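Galactitol 1-phosphate 5-dehydrogenase (Escherichia coli, PDB 4UEJ) catalyses the NAD+-dependent oxidation of galactitol 1-phosphate to D-tagatose 6-phosphate as a zinc-dependent homodimeric dehydrogenase of the alcohol dehydrogenase family. Local coordinates at residues Leu42-Lys47 and Ile109-Asp114; Gly58-Gly63 and Pro339-Leu344; Asn127-Pro132 and Gln297-Ala302; Pro136-Ala141 and Ala318-Phe323; Ile146-His151 and Gly170-Leu175. All blocks are in the same frame, centred on the assembly; numbering follows the deposited sequence.

Contact 1 (Leu42-Lys47 and Ile109-Asp114)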
# COMPACT_ATOMS: atom_id res chain seq x y z
N LEU A 42 -23.53 -5.54 10.64
CA LEU A 42 -24.40 -4.37 10.80
C LEU A 42 -24.89 -3.81 9.45
O LEU A 42 -26.09 -3.54 9.31
CB LEU A 42 -23.69 -3.28 11.61
CG LEU A 42 -23.87 -3.34 13.13
CD1 LEU A 42 -23.53 -4.70 13.69
CD2 LEU A 42 -23.02 -2.27 13.82
N PRO A 43 -23.99 -3.63 8.46
CA PRO A 43 -24.50 -3.23 7.14
C PRO A 43 -25.44 -4.26 6.51
O PRO A 43 -26.33 -3.89 5.74
CB PRO A 43 -23.23 -3.09 6.29
CG PRO A 43 -22.14 -2.85 7.27
CD PRO A 43 -22.51 -3.63 8.49
N ARG A 44 -25.25 -5.54 6.82
CA ARG A 44 -26.08 -6.59 6.25
C ARG A 44 -27.48 -6.54 6.81
O ARG A 44 -28.46 -6.83 6.12
CB ARG A 44 -25.48 -7.98 6.50
CG ARG A 44 -24.11 -8.18 5.85
CD ARG A 44 -23.59 -9.61 6.06
NE ARG A 44 -22.24 -9.75 5.50
CZ ARG A 44 -21.13 -9.87 6.23
NH1 ARG A 44 -21.20 -9.90 7.56
NH2 ARG A 44 -19.96 -9.98 5.62
N ILE A 45 -27.58 -6.15 8.08
CA ILE A 45 -28.86 -6.12 8.77
C ILE A 45 -29.62 -4.83 8.48
O ILE A 45 -30.81 -4.85 8.16
CB ILE A 45 -28.66 -6.25 10.30
CG1 ILE A 45 -27.95 -7.57 10.62
CG2 ILE A 45 -30.00 -6.19 11.02
CD1 ILE A 45 -27.45 -7.67 12.04
N PHE A 46 -28.92 -3.70 8.56
CA PHE A 46 -29.62 -2.43 8.54
C PHE A 46 -29.49 -1.63 7.25
O PHE A 46 -30.31 -0.75 6.99
CB PHE A 46 -29.13 -1.58 9.72
CG PHE A 46 -29.45 -2.17 11.05
CD1 PHE A 46 -30.71 -1.98 11.62
CD2 PHE A 46 -28.52 -2.93 11.73
CE1 PHE A 46 -31.02 -2.54 12.84
CE2 PHE A 46 -28.83 -3.49 12.96
CZ PHE A 46 -30.08 -3.29 13.52
N LYS A 47 -28.46 -1.92 6.45
CA LYS A 47 -28.17 -1.10 5.27
C LYS A 47 -28.39 -1.85 3.97
O LYS A 47 -27.78 -1.51 2.95
CB LYS A 47 -26.73 -0.56 5.29
CG LYS A 47 -26.38 0.38 6.45
CD LYS A 47 -27.60 0.86 7.21
CE LYS A 47 -28.01 2.29 6.95
NZ LYS A 47 -29.35 2.53 7.57
N ILE A 109 -20.04 -18.88 4.92
CA ILE A 109 -21.09 -19.15 5.89
C ILE A 109 -21.46 -17.85 6.60
O ILE A 109 -20.61 -17.20 7.21
CB ILE A 109 -20.62 -20.23 6.88
CG1 ILE A 109 -20.49 -21.56 6.13
CG2 ILE A 109 -21.55 -20.33 8.09
CD1 ILE A 109 -19.54 -22.53 6.80
N GLY A 110 -22.72 -17.46 6.50
CA GLY A 110 -23.20 -16.24 7.12
C GLY A 110 -23.13 -15.01 6.22
O GLY A 110 -23.32 -13.89 6.68
N SER A 111 -22.87 -15.22 4.94
CA SER A 111 -22.86 -14.11 3.99
C SER A 111 -23.36 -14.57 2.62
O SER A 111 -24.32 -14.01 2.09
CB SER A 111 -21.45 -13.51 3.88
OG SER A 111 -21.44 -12.42 2.96
N ARG A 112 -22.71 -15.58 2.06
CA ARG A 112 -23.12 -16.09 0.75
C ARG A 112 -24.07 -17.29 0.88
O ARG A 112 -24.77 -17.65 -0.07
CB ARG A 112 -21.90 -16.46 -0.08
CG ARG A 112 -21.01 -15.27 -0.41
CD ARG A 112 -19.86 -15.62 -1.33
NE ARG A 112 -19.02 -14.45 -1.58
CZ ARG A 112 -18.06 -14.40 -2.50
NH1 ARG A 112 -17.80 -15.46 -3.26
NH2 ARG A 112 -17.35 -13.29 -2.66
N ARG A 113 -24.07 -17.91 2.06
CA ARG A 113 -25.05 -18.93 2.44
C ARG A 113 -25.45 -18.64 3.88
O ARG A 113 -24.76 -17.89 4.56
CB ARG A 113 -24.47 -20.35 2.31
CG ARG A 113 -23.22 -20.57 3.17
CD ARG A 113 -23.02 -22.04 3.54
NE ARG A 113 -23.98 -22.48 4.55
CZ ARG A 113 -24.01 -23.71 5.06
NH1 ARG A 113 -23.13 -24.61 4.65
NH2 ARG A 113 -24.92 -24.03 5.97
N ASP A 114 -26.55 -19.24 4.33
CA ASP A 114 -27.02 -19.01 5.69
C ASP A 114 -25.99 -19.49 6.72
O ASP A 114 -25.22 -20.41 6.46
CB ASP A 114 -28.37 -19.68 5.92
CG ASP A 114 -29.51 -18.92 5.27
OD1 ASP A 114 -29.28 -17.78 4.80
OD2 ASP A 114 -30.64 -19.44 5.23
O HOH W 1 -22.56 -9.45 2.63
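R44, on the short helix 41-46 of the GroES-like catalytic domain, reaches over to G110 and S111 in the loop that follows strand 107-108. Its CB points toward that loop, and CG, anti to the carbonyl carbon (chi1 -62°), starts a chain that runs extended as far as NE. CD comes within 4.3 Å of the carbonyl O of G110. NE lies 3.8 Å from S111 OG, too far for a direct bond, and one water fills the step: it accepts from R44 NE at 2.9 Å, in the guanidinium plane, and stands 3.2 Å from S111 OG. Beyond NE the flat group turns one face to G110 O and S111 CB, while NH2 passes 3.9 Å from S111 OG. NH1 is directed back to its own helix end, where D41 OD1 forms a salt bridge with it and S40 OG a hydrogen bond. A leucine in place of R44 would probably leave the bridging water without its N-H donor and D41 without its charged mate, beside the zinc ligands C38 and H59. G110 has phi 92°, where a CB would press on the carbonyl O of I109. S111 puts OG anti to its own N (chi1 -180°), and that hydroxyl meets the water held by R44 NE.

Contact 2 (Gly58-Gly63 and Pro339-Leu344). With ZN (zinc ion), chain D.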
# COMPACT_ATOMS: atom_id res chain seq x y z
N GLY A 58 -24.16 -14.97 10.67
CA GLY A 58 -23.38 -15.61 11.71
C GLY A 58 -22.18 -16.40 11.19
O GLY A 58 -22.35 -17.53 10.71
N HIS A 59 -20.98 -15.83 11.31
CA HIS A 59 -19.77 -16.53 10.88
C HIS A 59 -18.70 -16.61 11.96
O HIS A 59 -17.53 -16.91 11.68
CB HIS A 59 -19.19 -15.88 9.62
CG HIS A 59 -18.80 -14.45 9.79
ND1 HIS A 59 -19.70 -13.41 9.65
CD2 HIS A 59 -17.61 -13.87 10.04
CE1 HIS A 59 -19.08 -12.26 9.82
NE2 HIS A 59 -17.81 -12.51 10.06
N GLU A 60 -19.10 -16.34 13.20
CA GLU A 60 -18.20 -16.33 14.34
C GLU A 60 -18.82 -17.22 15.39
O GLU A 60 -19.46 -16.72 16.32
CB GLU A 60 -18.02 -14.92 14.91
CG GLU A 60 -17.51 -13.86 13.95
CD GLU A 60 -17.44 -12.49 14.62
OE1 GLU A 60 -18.09 -12.31 15.67
OE2 GLU A 60 -16.71 -11.60 14.11
N PHE A 61 -18.68 -18.53 15.24
CA PHE A 61 -19.38 -19.40 16.18
C PHE A 61 -18.68 -20.70 16.48
O PHE A 61 -17.77 -21.13 15.77
CB PHE A 61 -20.82 -19.68 15.69
CG PHE A 61 -20.92 -20.43 14.38
CD1 PHE A 61 -21.02 -19.74 13.18
CD2 PHE A 61 -21.03 -21.81 14.35
CE1 PHE A 61 -21.17 -20.42 11.97
CE2 PHE A 61 -21.17 -22.50 13.14
CZ PHE A 61 -21.27 -21.81 11.96
N SER A 62 -19.10 -21.32 17.58
CA SER A 62 -18.59 -22.61 18.00
C SER A 62 -19.74 -23.50 18.45
O SER A 62 -20.86 -23.04 18.65
CB SER A 62 -17.59 -22.45 19.15
OG SER A 62 -18.21 -21.81 20.25
N GLY A 63 -19.44 -24.77 18.61
CA GLY A 63 -20.45 -25.71 19.05
C GLY A 63 -19.88 -27.11 19.04
O GLY A 63 -18.66 -27.29 19.00
N PRO A 339 -21.67 -1.77 20.74
CA PRO A 339 -21.34 -1.66 22.16
C PRO A 339 -20.20 -2.59 22.59
O PRO A 339 -19.37 -2.23 23.42
CB PRO A 339 -22.65 -2.06 22.85
CG PRO A 339 -23.29 -3.01 21.88
CD PRO A 339 -22.94 -2.48 20.51
N GLY A 340 -20.15 -3.77 21.99
CA GLY A 340 -19.20 -4.80 22.34
C GLY A 340 -19.70 -6.06 21.66
O GLY A 340 -20.66 -5.98 20.89
N LYS A 341 -19.09 -7.20 21.95
CA LYS A 341 -19.51 -8.44 21.30
C LYS A 341 -20.87 -8.88 21.80
O LYS A 341 -21.06 -9.12 23.00
CB LYS A 341 -18.48 -9.55 21.51
CG LYS A 341 -18.86 -10.87 20.84
CD LYS A 341 -19.04 -10.73 19.33
CE LYS A 341 -17.74 -10.26 18.66
NZ LYS A 341 -17.82 -10.24 17.17
N VAL A 342 -21.82 -8.97 20.89
CA VAL A 342 -23.13 -9.51 21.19
C VAL A 342 -23.14 -10.99 20.83
O VAL A 342 -22.98 -11.35 19.66
CB VAL A 342 -24.23 -8.76 20.43
CG1 VAL A 342 -25.60 -9.38 20.71
CG2 VAL A 342 -24.21 -7.28 20.81
N LEU A 343 -23.31 -11.86 21.82
CA LEU A 343 -23.31 -13.29 21.57
C LEU A 343 -24.70 -13.89 21.61
O LEU A 343 -25.48 -13.60 22.50
CB LEU A 343 -22.44 -14.02 22.59
CG LEU A 343 -20.93 -13.82 22.54
CD1 LEU A 343 -20.29 -14.52 23.73
CD2 LEU A 343 -20.40 -14.35 21.22
N LEU A 344 -24.99 -14.72 20.62
CA LEU A 344 -26.14 -15.60 20.68
C LEU A 344 -25.71 -16.89 21.38
O LEU A 344 -24.74 -17.54 20.97
CB LEU A 344 -26.69 -15.90 19.29
CG LEU A 344 -27.76 -16.99 19.20
CD1 LEU A 344 -29.06 -16.57 19.86
CD2 LEU A 344 -28.01 -17.35 17.76
ZN ZN D . -16.21 -11.21 10.42
O HOH W 2 -15.83 -9.52 15.57
O HOH W 3 -15.18 -11.72 12.07
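E60 and K341 face each other from strands 60-68 and 341-344, both of which pair antiparallel with strand 27-36 in the mixed sheet of the catalytic domain; across the two segments no backbone bond forms, and they meet through side chains alone. E60 extends beyond CG, whereas K341 folds its chain at chi2 and chi3 (59° and 61°) to bring NZ to OE1. The result is a buried salt bridge, K341 NZ to E60 OE1 at 2.6 Å, made on the syn lone pair of OE1. A water bonded to both E60 OE2 and K341 NZ, 2.7 Å from each, closes a ring with the bridge, and the ammonium also donates to L37 O. H59, the residue just before E60, binds the catalytic zinc through NE2 at 2.1 Å; C38 is another protein ligand. E60 lies in the second shell, its OE2 being 3.7 Å from the metal. Between them sits the zinc-bound water, 2.0 Å from the ion, which donates a 2.6 Å hydrogen bond to E60 OE2.

Contact 3 (Asn127-Pro132 and Gln297-Ala302); sequences NVFALP and QEWETA
F129 inserts its ring against the first turn of helix 297-307, where W299 receives it. The tight part lies at the far end of the phenyl group: CZ is 3.5 Å from the carbonyl O of W299, and CE1 is 3.8 Å from W299 CB. That CB sits over one face of the phenyl ring, 4.2 Å from its centroid, as a CH-pi contact. The indole approaches the same phenyl group with its edge toward the face, the six-membered ring centred 5.8 Å away and the planes at 60°, a T-shaped pair whose nearest atoms are W299 CE3 and F129 CG. With CG anti to the backbone N (chi1 171°), F129 spans the gap from strand 128-130, a member of the mixed sheet of the GroES-like domain, to helix 297-307 of the zinc-binding dehydrogenase part of the chain. NE1 of the indole donates to N289 O, and the W299 side chain also touches I143 and E144 of helix 143-155. Toward solvent the contact thins. E300 directs its CB away from the strand, and its side chain comes no nearer than 4.7 Å, although its backbone N lies 4.0 Å from F129 CZ.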
# COMPACT_ATOMS: atom_id res chain seq x y z
N ASN A 127 -15.05 -26.73 6.84
CA ASN A 127 -15.60 -25.53 7.47
C ASN A 127 -15.66 -25.62 8.99
O ASN A 127 -16.31 -24.79 9.63
CB ASN A 127 -17.01 -25.23 6.95
CG ASN A 127 -17.03 -24.79 5.50
OD1 ASN A 127 -17.78 -25.34 4.69
ND2 ASN A 127 -16.21 -23.79 5.17
N VAL A 128 -15.02 -26.62 9.59
CA VAL A 128 -14.91 -26.64 11.04
C VAL A 128 -13.47 -26.87 11.46
O VAL A 128 -12.69 -27.51 10.74
CB VAL A 128 -15.81 -27.70 11.71
CG1 VAL A 128 -17.28 -27.38 11.48
CG2 VAL A 128 -15.47 -29.08 11.20
N PHE A 129 -13.14 -26.35 12.63
CA PHE A 129 -11.79 -26.36 13.17
C PHE A 129 -11.87 -26.85 14.60
O PHE A 129 -12.54 -26.25 15.42
CB PHE A 129 -11.18 -24.96 13.08
CG PHE A 129 -9.87 -24.79 13.79
CD1 PHE A 129 -8.68 -25.11 13.16
CD2 PHE A 129 -9.82 -24.25 15.07
CE1 PHE A 129 -7.46 -24.93 13.80
CE2 PHE A 129 -8.61 -24.06 15.71
CZ PHE A 129 -7.43 -24.41 15.07
N ALA A 130 -11.21 -27.98 14.87
CA ALA A 130 -11.35 -28.64 16.16
C ALA A 130 -10.71 -27.83 17.28
O ALA A 130 -9.59 -27.36 17.14
CB ALA A 130 -10.74 -30.03 16.11
N LEU A 131 -11.43 -27.69 18.39
CA LEU A 131 -10.95 -26.97 19.56
C LEU A 131 -10.29 -27.93 20.55
O LEU A 131 -10.66 -29.10 20.61
CB LEU A 131 -12.10 -26.23 20.26
CG LEU A 131 -13.00 -25.39 19.36
CD1 LEU A 131 -14.13 -24.74 20.14
CD2 LEU A 131 -12.16 -24.36 18.68
N PRO A 132 -9.34 -27.43 21.34
CA PRO A 132 -8.84 -28.22 22.47
C PRO A 132 -10.00 -28.58 23.39
O PRO A 132 -10.91 -27.77 23.58
CB PRO A 132 -7.85 -27.28 23.16
CG PRO A 132 -7.47 -26.29 22.12
CD PRO A 132 -8.70 -26.11 21.26
N GLN A 297 -2.02 -21.00 9.50
CA GLN A 297 -1.39 -20.91 10.79
C GLN A 297 -2.11 -19.95 11.72
O GLN A 297 -2.05 -20.11 12.94
CB GLN A 297 0.08 -20.50 10.65
CG GLN A 297 0.30 -19.04 10.29
CD GLN A 297 1.28 -18.38 11.23
OE1 GLN A 297 1.53 -18.87 12.34
NE2 GLN A 297 1.86 -17.27 10.79
N GLU A 298 -2.83 -18.98 11.15
CA GLU A 298 -3.59 -18.02 11.98
C GLU A 298 -4.53 -18.73 12.95
O GLU A 298 -4.69 -18.33 14.11
CB GLU A 298 -4.40 -17.05 11.10
CG GLU A 298 -3.58 -16.09 10.23
CD GLU A 298 -3.29 -16.65 8.84
OE1 GLU A 298 -3.17 -17.89 8.70
OE2 GLU A 298 -3.18 -15.85 7.87
N TRP A 299 -5.17 -19.78 12.46
CA TRP A 299 -6.14 -20.53 13.25
C TRP A 299 -5.48 -21.30 14.39
O TRP A 299 -5.96 -21.25 15.53
CB TRP A 299 -6.92 -21.46 12.31
CG TRP A 299 -7.82 -20.64 11.44
CD1 TRP A 299 -7.45 -19.88 10.36
CD2 TRP A 299 -9.22 -20.42 11.63
NE1 TRP A 299 -8.54 -19.21 9.85
CE2 TRP A 299 -9.64 -19.54 10.61
CE3 TRP A 299 -10.16 -20.91 12.54
CZ2 TRP A 299 -10.97 -19.12 10.49
CZ3 TRP A 299 -11.47 -20.49 12.42
CH2 TRP A 299 -11.86 -19.61 11.40
N GLU A 300 -4.38 -21.99 14.10
CA GLU A 300 -3.60 -22.65 15.14
C GLU A 300 -3.06 -21.66 16.16
O GLU A 300 -3.13 -21.90 17.36
CB GLU A 300 -2.42 -23.44 14.55
CG GLU A 300 -2.79 -24.50 13.56
CD GLU A 300 -1.64 -25.44 13.28
OE1 GLU A 300 -0.50 -24.94 13.11
OE2 GLU A 300 -1.86 -26.67 13.25
N THR A 301 -2.53 -20.54 15.68
CA THR A 301 -2.03 -19.51 16.60
C THR A 301 -3.14 -18.99 17.52
O THR A 301 -2.93 -18.83 18.72
CB THR A 301 -1.40 -18.33 15.83
OG1 THR A 301 -0.32 -18.82 15.04
CG2 THR A 301 -0.87 -17.29 16.80
N ALA A 302 -4.33 -18.75 16.96
CA ALA A 302 -5.42 -18.20 17.75
C ALA A 302 -5.78 -19.17 18.87
O ALA A 302 -5.97 -18.77 20.02
CB ALA A 302 -6.64 -17.92 16.88

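Contact 4 (Pro136-Ala141 and Ala318-Phe323)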
# COMPACT_ATOMS: atom_id res chain seq x y z
N PRO A 136 -13.18 -23.62 26.96
CA PRO A 136 -14.60 -23.31 27.14
C PRO A 136 -15.20 -23.04 25.77
O PRO A 136 -14.63 -22.28 24.99
CB PRO A 136 -14.59 -22.06 28.03
CG PRO A 136 -13.27 -22.13 28.76
CD PRO A 136 -12.31 -22.70 27.74
N ILE A 137 -16.32 -23.71 25.47
CA ILE A 137 -16.86 -23.73 24.12
C ILE A 137 -17.20 -22.32 23.64
O ILE A 137 -17.02 -22.01 22.47
CB ILE A 137 -18.09 -24.66 24.02
CG1 ILE A 137 -18.51 -24.85 22.57
CG2 ILE A 137 -19.25 -24.15 24.88
CD1 ILE A 137 -17.45 -25.51 21.73
N GLU A 138 -17.66 -21.48 24.56
CA GLU A 138 -17.99 -20.10 24.24
C GLU A 138 -16.80 -19.37 23.64
O GLU A 138 -16.97 -18.55 22.74
CB GLU A 138 -18.49 -19.35 25.48
CG GLU A 138 -18.79 -17.88 25.24
CD GLU A 138 -19.31 -17.17 26.48
OE1 GLU A 138 -20.42 -17.52 26.95
OE2 GLU A 138 -18.63 -16.25 26.98
N ASP A 139 -15.60 -19.69 24.12
CA ASP A 139 -14.39 -19.02 23.61
C ASP A 139 -14.16 -19.30 22.14
O ASP A 139 -13.45 -18.55 21.47
CB ASP A 139 -13.13 -19.46 24.37
CG ASP A 139 -13.15 -19.05 25.83
OD1 ASP A 139 -14.16 -18.48 26.29
OD2 ASP A 139 -12.13 -19.31 26.51
N GLY A 140 -14.71 -20.40 21.67
CA GLY A 140 -14.49 -20.82 20.29
C GLY A 140 -15.07 -19.85 19.29
O GLY A 140 -14.60 -19.77 18.15
N ALA A 141 -16.10 -19.12 19.71
CA ALA A 141 -16.72 -18.13 18.83
C ALA A 141 -15.81 -16.95 18.56
O ALA A 141 -16.11 -16.11 17.71
CB ALA A 141 -18.03 -17.64 19.42
N ALA A 318 -20.56 -7.80 25.45
CA ALA A 318 -21.57 -6.84 25.90
C ALA A 318 -22.90 -7.51 26.16
O ALA A 318 -23.70 -7.04 26.97
CB ALA A 318 -21.74 -5.71 24.89
N HIS A 319 -23.15 -8.62 25.48
CA HIS A 319 -24.44 -9.28 25.60
C HIS A 319 -24.34 -10.79 25.41
O HIS A 319 -23.68 -11.27 24.48
CB HIS A 319 -25.42 -8.70 24.58
CG HIS A 319 -26.82 -9.20 24.75
ND1 HIS A 319 -27.71 -8.64 25.63
CD2 HIS A 319 -27.47 -10.22 24.14
CE1 HIS A 319 -28.86 -9.29 25.56
NE2 HIS A 319 -28.74 -10.25 24.66
N ARG A 320 -24.98 -11.52 26.31
CA ARG A 320 -25.21 -12.95 26.16
C ARG A 320 -26.71 -13.17 26.22
O ARG A 320 -27.39 -12.65 27.10
CB ARG A 320 -24.53 -13.77 27.26
CG ARG A 320 -23.04 -14.00 27.11
CD ARG A 320 -22.58 -14.95 28.21
NE ARG A 320 -21.14 -15.17 28.24
CZ ARG A 320 -20.27 -14.38 28.85
NH1 ARG A 320 -20.69 -13.28 29.47
NH2 ARG A 320 -18.98 -14.67 28.84
N GLY A 321 -27.23 -13.95 25.28
CA GLY A 321 -28.64 -14.27 25.31
C GLY A 321 -29.04 -15.29 24.27
O GLY A 321 -28.31 -15.54 23.32
N SER A 322 -30.20 -15.90 24.47
CA SER A 322 -30.75 -16.81 23.47
C SER A 322 -31.50 -15.98 22.42
O SER A 322 -31.36 -14.75 22.38
CB SER A 322 -31.65 -17.87 24.11
OG SER A 322 -31.85 -18.96 23.23
N PHE A 323 -32.31 -16.64 21.59
CA PHE A 323 -32.74 -16.04 20.33
C PHE A 323 -33.50 -14.73 20.46
O PHE A 323 -33.16 -13.75 19.79
CB PHE A 323 -33.56 -17.07 19.54
CG PHE A 323 -32.74 -18.23 19.07
CD1 PHE A 323 -32.01 -18.14 17.89
CD2 PHE A 323 -32.64 -19.38 19.83
CE1 PHE A 323 -31.23 -19.19 17.46
CE2 PHE A 323 -31.86 -20.44 19.42
CZ PHE A 323 -31.15 -20.34 18.22
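Strand 317-321, which pairs in parallel with strand 341-344 in the mixed sheet of the catalytic domain, is joined by a surface salt bridge to the helical turn that leads into helix 143-155. The bridge links R320 on the strand with E138 on the turn, and both residues point their CB atoms toward each other. E138 has CG anti to the backbone N (chi1 177°) and continues extended to its carboxylate; R320 is likewise straight from CG to NE, and the two side chains cross at about a right angle. Their ends pair at two places. NH2 reaches OE2 at 2.5 Å, shorter than expected, so this length is doubtful. The carboxylate lies at the guanidinium edge, with the two planes turned 38° apart. NH2 has a second acid partner, E314 OE1, so two carboxylates probably share the charge of R320. With E138 cut back to an alanine, R320 NE would probably lose its acceptor, and the guanidinium, gripped on one side less, would be freer to turn at the surface. The straighter of the two bonds runs from R320 NE to E138 OE1 at 2.8 Å, with an N-H...O angle of 171°, and meets OE1 on its syn side, somewhat out of the carboxylate plane.

Contact 5 (Ile146-His151 and Gly170-Leu175); sequences ITVGLH and GTIGLL
V148 and I172 meet at about a right angle, each offering two methyl groups to the other. I172 is modelled in two conformers, and its contacts hold for one of them. In that conformer V148 CG1, placed anti to the backbone N (chi1 174°), touches I172 CG2 at 3.8 Å; more tentatively, V148 CG2 lies 4.0 Å from I172 CD1, which would set the valine methyls against separate arms of the isoleucine. The CB of I172 does not aim at the valine; its bent chain brings the end nearer. A second crossing, again close to perpendicular, sets I146 against L175: CG1 of the isoleucine rests against both leucine methyls, 3.9 Å from CD2 and 4.0 Å from CD1. These pairs join helix 143-155 to helix 171-182, the helix following the first strand of the Rossmann-type nucleotide-binding domain; G170 at its N-cap and G173 fit the GxGxxG pattern of such folds. Between the two pairs, G149 has no side chain, and a water lies 3.1 Å from G149 N in a weak bond and 3.0 Å from I172 O, to which it can donate, though other acceptors compete for its protons. V148 also borders the active site, close to the bound glycerol and the catalytic zinc. On the same helix, H151 NE2 bonds E280 OE2 of the second subunit.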
# COMPACT_ATOMS: atom_id res chain seq x y z
N ILE A 146 -10.28 -13.41 16.02
CA ILE A 146 -8.85 -13.33 16.35
C ILE A 146 -8.01 -13.46 15.08
O ILE A 146 -7.07 -12.70 14.86
CB ILE A 146 -8.44 -14.42 17.33
CG1 ILE A 146 -9.07 -14.14 18.69
CG2 ILE A 146 -6.91 -14.45 17.51
CD1 ILE A 146 -9.01 -15.32 19.59
N THR A 147 -8.38 -14.41 14.24
CA THR A 147 -7.56 -14.65 13.06
C THR A 147 -7.56 -13.50 12.07
O THR A 147 -6.67 -13.43 11.25
CB THR A 147 -7.96 -15.93 12.29
OG1 THR A 147 -9.29 -15.80 11.77
CG2 THR A 147 -7.84 -17.17 13.21
N VAL A 148 -8.56 -12.62 12.14
CA VAL A 148 -8.56 -11.44 11.27
C VAL A 148 -7.29 -10.61 11.49
O VAL A 148 -6.55 -10.29 10.54
CB VAL A 148 -9.80 -10.58 11.50
CG1 VAL A 148 -9.72 -9.30 10.70
CG2 VAL A 148 -11.06 -11.36 11.11
N GLY A 149 -7.05 -10.27 12.75
CA GLY A 149 -5.87 -9.50 13.12
C GLY A 149 -4.60 -10.28 12.87
O GLY A 149 -3.62 -9.73 12.40
N LEU A 150 -4.63 -11.58 13.18
CA LEU A 150 -3.46 -12.41 12.98
C LEU A 150 -3.09 -12.48 11.50
O LEU A 150 -1.92 -12.53 11.16
CB LEU A 150 -3.68 -13.82 13.51
CG LEU A 150 -3.75 -13.93 15.04
CD1 LEU A 150 -3.86 -15.41 15.42
CD2 LEU A 150 -2.49 -13.34 15.64
N HIS A 151 -4.10 -12.50 10.64
CA HIS A 151 -3.85 -12.56 9.20
C HIS A 151 -3.14 -11.30 8.73
O HIS A 151 -2.19 -11.36 7.95
CB HIS A 151 -5.14 -12.73 8.41
CG HIS A 151 -4.92 -12.87 6.94
ND1 HIS A 151 -4.25 -13.95 6.40
CD2 HIS A 151 -5.24 -12.07 5.90
CE1 HIS A 151 -4.17 -13.80 5.09
NE2 HIS A 151 -4.78 -12.68 4.76
N GLY A 170 -13.06 -1.67 18.17
CA GLY A 170 -14.12 -2.67 18.12
C GLY A 170 -13.52 -4.01 18.49
O GLY A 170 -12.35 -4.07 18.87
N THR A 171 -14.29 -5.08 18.41
CA THR A 171 -13.75 -6.36 18.86
C THR A 171 -12.49 -6.79 18.12
O THR A 171 -11.52 -7.24 18.73
CB THR A 171 -14.79 -7.47 18.75
OG1 THR A 171 -15.95 -7.09 19.50
CG2 THR A 171 -14.23 -8.76 19.31
N ILE A 172 -12.50 -6.66 16.79
CA ILE A 172 -11.33 -7.03 16.00
C ILE A 172 -10.10 -6.27 16.47
O ILE A 172 -9.04 -6.85 16.69
CB ILE A 172 -11.56 -6.76 14.50
CG1 ILE A 172 -12.73 -7.60 13.99
CG2 ILE A 172 -10.30 -7.07 13.71
CD1 ILE A 172 -12.49 -9.07 14.12
N GLY A 173 -10.25 -4.96 16.62
CA GLY A 173 -9.16 -4.12 17.11
C GLY A 173 -8.66 -4.47 18.50
O GLY A 173 -7.45 -4.51 18.75
N LEU A 174 -9.58 -4.70 19.44
CA LEU A 174 -9.16 -5.04 20.78
C LEU A 174 -8.45 -6.38 20.80
O LEU A 174 -7.49 -6.55 21.54
CB LEU A 174 -10.36 -5.06 21.73
CG LEU A 174 -10.97 -3.69 21.97
CD1 LEU A 174 -12.31 -3.79 22.73
CD2 LEU A 174 -9.98 -2.83 22.75
N LEU A 175 -8.92 -7.33 20.00
CA LEU A 175 -8.23 -8.63 19.91
C LEU A 175 -6.83 -8.44 19.34
O LEU A 175 -5.86 -9.05 19.81
CB LEU A 175 -9.03 -9.62 19.06
CG LEU A 175 -10.31 -10.14 19.76
CD1 LEU A 175 -11.22 -10.81 18.72
CD2 LEU A 175 -9.98 -11.09 20.86
O HOH W 4 -8.42 -9.52 15.44

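How the contacts relate
From the N terminus, contact 1 opens first, at helix 41-46, and crosses contact 2, which starts at residues 58-63 before 109-114 closes contact 1; the two touch beside the catalytic zinc. Contact 2 closes near the C terminus, and its wide loop encloses contacts 3, 4 and 5. Contacts 3 and 4 cross, opening at 127-132 and 136-141 and closing in that order, while contact 5 forms a short loop within both. Contacts 2 and 4 lie about 6 Å apart between centres on the mixed sheet, with neighbouring strands 341-344 and 317-321. Contacts 3 and 5 meet through E298 and H151, tying the catalytic sheet to helices 297-307, 143-155 and 171-182.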